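Long-range contact in mandelate racemase/muconate lactonizing enzyme family protein (Roseovarius sp. TM1035, PDB 3T9P), which belongs to the enolase superfamily with mandelate racemase and muconate lactonizing enzyme, and probably acts as an isomerase on a substrate not yet identified: residues A[302-315]-A[321-335]. Numbering follows the deposited sequence.
Sequences LPVTPHAANLSLVT and LLRAIPNAGKYLEFS. With SO4 (sulfate ion), chain C.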
loop_
_atom_site.group_PDB
_atom_site.type_symbol
_atom_site.label_atom_id
_atom_site.label_comp_id
_atom_site.label_asym_id
_atom_site.label_seq_id
_atom_site.Cartn_x
_atom_site.Cartn_y
_atom_site.Cartn_z
ATOM N N LEU A 302 -5.819 23.784 6.755
ATOM C CA LEU A 302 -6.570 22.815 7.535
ATOM C C LEU A 302 -5.841 22.344 8.797
ATOM O O LEU A 302 -4.660 22.170 8.783
ATOM C CB LEU A 302 -6.953 21.606 6.693
ATOM C CG LEU A 302 -7.684 21.788 5.363
ATOM C CD1 LEU A 302 -7.875 20.556 4.619
ATOM C CD2 LEU A 302 -8.933 22.607 5.332
ATOM N N PRO A 303 -6.585 22.167 9.873
ATOM C CA PRO A 303 -6.069 21.644 11.121
ATOM C C PRO A 303 -5.799 20.129 11.093
ATOM O O PRO A 303 -6.353 19.473 10.294
ATOM C CB PRO A 303 -7.186 21.944 12.104
ATOM C CG PRO A 303 -8.329 22.004 11.370
ATOM C CD PRO A 303 -8.032 22.260 9.947
ATOM N N VAL A 304 -4.988 19.648 12.005
ATOM C CA VAL A 304 -4.637 18.248 12.059
ATOM C C VAL A 304 -5.193 17.689 13.379
ATOM O O VAL A 304 -4.737 18.094 14.498
ATOM C CB VAL A 304 -3.157 18.085 12.075
ATOM C CG1 VAL A 304 -2.758 16.611 12.136
ATOM C CG2 VAL A 304 -2.612 18.715 10.743
ATOM N N THR A 305 -6.084 16.689 13.231
ATOM C CA THR A 305 -6.563 16.022 14.473
ATOM C C THR A 305 -6.238 14.519 14.274
ATOM O O THR A 305 -7.068 13.796 13.739
ATOM C CB THR A 305 -8.075 16.323 14.691
ATOM O OG1 THR A 305 -8.245 17.751 14.915
ATOM C CG2 THR A 305 -8.621 15.638 15.963
ATOM N N PRO A 306 -5.036 14.086 14.667
ATOM C CA PRO A 306 -4.523 12.731 14.265
ATOM C C PRO A 306 -5.374 11.563 14.877
ATOM O O PRO A 306 -6.169 11.779 15.892
ATOM C CB PRO A 306 -3.136 12.667 14.918
ATOM C CG PRO A 306 -2.763 14.178 15.238
ATOM C CD PRO A 306 -4.099 14.799 15.604
ATOM N N HIS A 307 -5.288 10.413 14.243
ATOM C CA HIS A 307 -6.042 9.220 14.662
ATOM C C HIS A 307 -5.078 8.449 15.558
ATOM O O HIS A 307 -3.869 8.255 15.181
ATOM C CB HIS A 307 -6.394 8.420 13.397
ATOM C CG HIS A 307 -6.805 7.009 13.706
ATOM N ND1 HIS A 307 -5.879 6.034 14.011
ATOM C CD2 HIS A 307 -8.028 6.435 13.851
ATOM C CE1 HIS A 307 -6.504 4.892 14.248
ATOM N NE2 HIS A 307 -7.803 5.107 14.159
ATOM N N ALA A 308 -5.556 7.970 16.733
ATOM C CA ALA A 308 -4.769 7.159 17.640
ATOM C C ALA A 308 -5.832 6.307 18.309
ATOM O O ALA A 308 -6.525 6.811 19.174
ATOM C CB ALA A 308 -4.007 8.045 18.773
ATOM N N ALA A 309 -5.855 5.016 18.042
ATOM C CA ALA A 309 -7.056 4.268 18.458
ATOM C C ALA A 309 -6.791 3.219 19.520
ATOM O O ALA A 309 -7.701 2.494 19.879
ATOM C CB ALA A 309 -7.761 3.674 17.227
ATOM N N ASN A 310 -5.572 3.195 20.091
ATOM C CA ASN A 310 -5.272 2.304 21.178
ATOM C C ASN A 310 -4.167 2.855 22.047
ATOM O O ASN A 310 -3.485 3.812 21.644
ATOM C CB ASN A 310 -4.967 0.853 20.669
ATOM C CG ASN A 310 -3.789 0.792 19.758
ATOM O OD1 ASN A 310 -2.679 1.040 20.151
ATOM N ND2 ASN A 310 -4.034 0.467 18.467
ATOM N N LEU A 311 -3.937 2.211 23.198
ATOM C CA LEU A 311 -2.902 2.653 24.080
ATOM C C LEU A 311 -1.588 1.904 23.918
ATOM O O LEU A 311 -0.835 1.724 24.913
ATOM C CB LEU A 311 -3.388 2.787 25.542
ATOM C CG LEU A 311 -4.672 3.671 25.687
ATOM C CD1 LEU A 311 -5.153 3.764 27.196
ATOM C CD2 LEU A 311 -4.388 5.077 25.146
ATOM N N SER A 312 -1.260 1.548 22.644
ATOM C CA SER A 312 0.122 1.248 22.372
ATOM C C SER A 312 0.918 2.574 22.348
ATOM O O SER A 312 0.404 3.565 22.816
ATOM C CB SER A 312 0.213 0.489 21.086
ATOM O OG SER A 312 0.017 1.348 19.980
ATOM N N LEU A 313 2.119 2.608 21.795
ATOM C CA LEU A 313 2.898 3.840 21.771
ATOM C C LEU A 313 2.218 4.963 20.874
ATOM O O LEU A 313 2.561 6.154 20.943
ATOM C CB LEU A 313 4.261 3.490 21.200
ATOM C CG LEU A 313 5.237 4.669 21.323
ATOM C CD1 LEU A 313 5.538 4.943 22.731
ATOM C CD2 LEU A 313 6.513 4.443 20.452
ATOM N N VAL A 314 1.378 4.529 19.950
ATOM C CA VAL A 314 0.746 5.495 19.013
ATOM C C VAL A 314 0.145 6.711 19.780
ATOM O O VAL A 314 0.200 7.831 19.317
ATOM C CB VAL A 314 -0.258 4.787 18.051
ATOM C CG1 VAL A 314 -1.509 4.211 18.824
ATOM C CG2 VAL A 314 -0.738 5.787 16.877
ATOM N N THR A 315 -0.475 6.476 20.922
ATOM C CA THR A 315 -1.070 7.582 21.625
ATOM C C THR A 315 0.011 8.575 22.140
ATOM O O THR A 315 -0.139 9.807 21.925
ATOM C CB THR A 315 -2.109 7.094 22.714
ATOM O OG1 THR A 315 -3.195 6.451 22.023
ATOM C CG2 THR A 315 -2.745 8.366 23.599
ATOM N N LEU A 321 3.449 14.854 19.107
ATOM C CA LEU A 321 3.200 15.612 17.878
ATOM C C LEU A 321 2.253 16.816 18.129
ATOM O O LEU A 321 2.512 17.934 17.578
ATOM C CB LEU A 321 2.577 14.739 16.767
ATOM C CG LEU A 321 2.113 15.348 15.453
ATOM C CD1 LEU A 321 3.326 15.270 14.535
ATOM C CD2 LEU A 321 1.023 14.532 14.758
ATOM N N LEU A 322 1.154 16.613 18.901
ATOM C CA LEU A 322 0.201 17.758 19.133
ATOM C C LEU A 322 0.833 18.870 19.981
ATOM O O LEU A 322 0.373 20.018 19.911
ATOM C CB LEU A 322 -1.105 17.310 19.818
ATOM C CG LEU A 322 -1.949 16.500 18.857
ATOM C CD1 LEU A 322 -3.078 15.714 19.637
ATOM C CD2 LEU A 322 -2.558 17.374 17.751
ATOM N N ARG A 323 1.818 18.534 20.810
ATOM C CA ARG A 323 2.592 19.545 21.544
ATOM C C ARG A 323 3.547 20.360 20.651
ATOM O O ARG A 323 4.202 21.278 21.161
ATOM C CB ARG A 323 3.414 18.890 22.675
ATOM C CG ARG A 323 2.564 18.360 23.887
ATOM C CD ARG A 323 1.758 19.447 24.620
ATOM N NE ARG A 323 2.633 20.593 25.034
ATOM C CZ ARG A 323 2.221 21.715 25.662
ATOM N NH1 ARG A 323 0.968 21.879 26.044
ATOM N NH2 ARG A 323 3.076 22.694 25.917
ATOM N N ALA A 324 3.683 20.048 19.375
ATOM C CA ALA A 324 4.710 20.673 18.600
ATOM C C ALA A 324 4.170 21.328 17.336
ATOM O O ALA A 324 4.671 22.396 16.930
ATOM C CB ALA A 324 5.827 19.594 18.248
ATOM N N ILE A 325 3.107 20.799 16.730
ATOM C CA ILE A 325 2.746 21.293 15.373
ATOM C C ILE A 325 2.013 22.660 15.469
ATOM O O ILE A 325 1.291 22.894 16.434
ATOM C CB ILE A 325 1.937 20.319 14.529
ATOM C CG1 ILE A 325 0.565 19.986 15.187
ATOM C CG2 ILE A 325 2.840 19.054 14.188
ATOM C CD1 ILE A 325 -0.418 19.298 14.173
ATOM N N PRO A 326 2.193 23.548 14.441
ATOM C CA PRO A 326 1.503 24.855 14.598
ATOM C C PRO A 326 0.005 24.798 14.278
ATOM O O PRO A 326 -0.765 25.760 14.588
ATOM C CB PRO A 326 2.266 25.768 13.579
ATOM C CG PRO A 326 2.699 24.743 12.449
ATOM C CD PRO A 326 3.033 23.474 13.219
ATOM N N ASN A 327 -0.452 23.697 13.660
ATOM C CA ASN A 327 -1.847 23.693 13.160
ATOM C C ASN A 327 -2.644 22.509 13.773
ATOM O O ASN A 327 -3.292 21.847 13.044
ATOM C CB ASN A 327 -1.983 23.612 11.571
ATOM C CG ASN A 327 -1.134 22.468 10.926
ATOM O OD1 ASN A 327 -0.148 22.047 11.494
ATOM N ND2 ASN A 327 -1.589 21.920 9.786
ATOM N N ALA A 328 -2.508 22.260 15.064
ATOM C CA ALA A 328 -3.202 21.157 15.774
ATOM C C ALA A 328 -4.679 21.414 15.825
ATOM O O ALA A 328 -5.063 22.584 15.963
ATOM C CB ALA A 328 -2.663 21.072 17.147
ATOM N N GLY A 329 -5.542 20.404 15.582
ATOM C CA GLY A 329 -6.927 20.609 15.930
ATOM C C GLY A 329 -7.184 20.620 17.448
ATOM O O GLY A 329 -6.341 20.978 18.273
ATOM N N LYS A 330 -8.355 20.190 17.846
ATOM C CA LYS A 330 -8.897 20.477 19.191
ATOM C C LYS A 330 -8.449 19.559 20.297
ATOM O O LYS A 330 -8.596 19.842 21.473
ATOM C CB LYS A 330 -10.462 20.556 19.126
ATOM C CG LYS A 330 -10.940 21.747 18.325
ATOM C CD LYS A 330 -12.428 21.556 17.984
ATOM C CE LYS A 330 -12.730 22.364 16.800
ATOM N NZ LYS A 330 -14.127 22.724 16.825
ATOM N N TYR A 331 -7.975 18.382 19.944
ATOM C CA TYR A 331 -7.874 17.357 20.931
ATOM C C TYR A 331 -7.178 16.100 20.416
ATOM O O TYR A 331 -7.246 15.751 19.236
ATOM C CB TYR A 331 -9.278 16.958 21.451
ATOM C CG TYR A 331 -10.482 17.160 20.538
ATOM C CD1 TYR A 331 -10.473 16.750 19.222
ATOM C CD2 TYR A 331 -11.681 17.816 21.040
ATOM C CE1 TYR A 331 -11.558 16.986 18.358
ATOM C CE2 TYR A 331 -12.815 18.046 20.185
ATOM C CZ TYR A 331 -12.743 17.645 18.881
ATOM O OH TYR A 331 -13.807 17.880 18.041
ATOM N N LEU A 332 -6.648 15.360 21.365
ATOM C CA LEU A 332 -6.042 14.065 21.155
ATOM C C LEU A 332 -7.118 12.970 21.162
ATOM O O LEU A 332 -7.866 12.876 22.117
ATOM C CB LEU A 332 -5.055 13.810 22.309
ATOM C CG LEU A 332 -4.488 12.398 22.611
ATOM C CD1 LEU A 332 -3.430 12.056 21.610
ATOM C CD2 LEU A 332 -4.012 12.206 24.115
ATOM N N GLU A 333 -7.150 12.098 20.160
ATOM C CA GLU A 333 -7.985 10.861 20.282
ATOM C C GLU A 333 -7.485 9.951 21.406
ATOM O O GLU A 333 -6.306 9.532 21.394
ATOM C CB GLU A 333 -7.955 10.107 18.970
ATOM C CG GLU A 333 -8.933 8.856 19.130
ATOM C CD GLU A 333 -9.288 8.207 17.852
ATOM O OE1 GLU A 333 -8.550 8.385 16.836
ATOM O OE2 GLU A 333 -10.273 7.412 17.879
ATOM N N PHE A 334 -8.327 9.698 22.427
ATOM C CA PHE A 334 -7.908 8.811 23.573
ATOM C C PHE A 334 -8.846 7.592 23.696
ATOM O O PHE A 334 -9.993 7.737 24.093
ATOM C CB PHE A 334 -7.829 9.638 24.859
ATOM C CG PHE A 334 -7.155 8.910 25.997
ATOM C CD1 PHE A 334 -5.776 8.937 26.136
ATOM C CD2 PHE A 334 -7.895 8.169 26.915
ATOM C CE1 PHE A 334 -5.124 8.217 27.188
ATOM C CE2 PHE A 334 -7.264 7.422 27.929
ATOM C CZ PHE A 334 -5.875 7.458 28.090
ATOM N N SER A 335 -8.370 6.382 23.355
ATOM C CA SER A 335 -9.252 5.252 23.367
ATOM C C SER A 335 -9.657 4.981 24.850
ATOM O O SER A 335 -8.817 4.916 25.742
ATOM C CB SER A 335 -8.493 4.038 22.805
ATOM O OG SER A 335 -9.254 2.886 23.135
HETATM S S SO4 C . 0.921 24.875 28.019
HETATM O O1 SO4 C . 2.271 24.411 27.716
HETATM O O2 SO4 C . -0.102 24.105 27.287
HETATM O O3 SO4 C . 0.749 24.695 29.480
HETATM O O4 SO4 C . 0.746 26.279 27.609
HETATM O O HOH W 1 -10.487 19.288 15.641
HETATM O O HOH W 2 -5.691 13.470 18.089
HETATM O O HOH W 3 -5.970 6.355 21.871
#
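Val-304 and Ala-328 form a single beta bridge: Val-304 N donates to Asn-327 O (3.0 Å), and Gly-329 N gives a nearly straight bond to Val-304 O (2.7 Å). The two segments lie in the C-terminal (beta/alpha)7beta barrel domain of the enolase superfamily, a modified TIM barrel, where helix 313-322 and the turn after it lead from the 302-312 loop to strand 332-335. Farther along, two waters bridge the segments. One joins Pro-306 O, Tyr-331 O and Glu-333 N; another joins Ala-308 O, Thr-315 OG1 and Ser-335 N.

Glu-333 points at the 302-315 segment. Its CG is anti to the backbone N (chi1 -176°) and the chain beyond is extended, which carries OE1 to Ala-308 N (3.0 Å). That N-H comes from above the carboxylate plane. OE2 is hydrogen-bonded to Ser-139 OG, so both oxygens are held. The His-307 ring stands almost perpendicular to this carboxylate, and its ND1 is hydrogen-bonded to Asp-280 OD2. A formic acid molecule lies beside His-307, consistent with a pocket at this end of the barrel. An alanine in place of Glu-333 would probably leave Ala-308 N and Ser-139 OG each without its carboxylate oxygen, and the loop beside His-307 less firmly held.

Asn-327 ND2 donates to Leu-302 O and also to Cys-294 O. Apolar contacts lie beside the bridge: Ile-325 CD1 packs on Val-304 CB, and Leu-322 CD2 touches Pro-306 CD (3.7 Å). At the far end, Leu-311 CD2 sits over a face of the Phe-334 ring, 4.2 Å from its centroid, as a CH-pi contact.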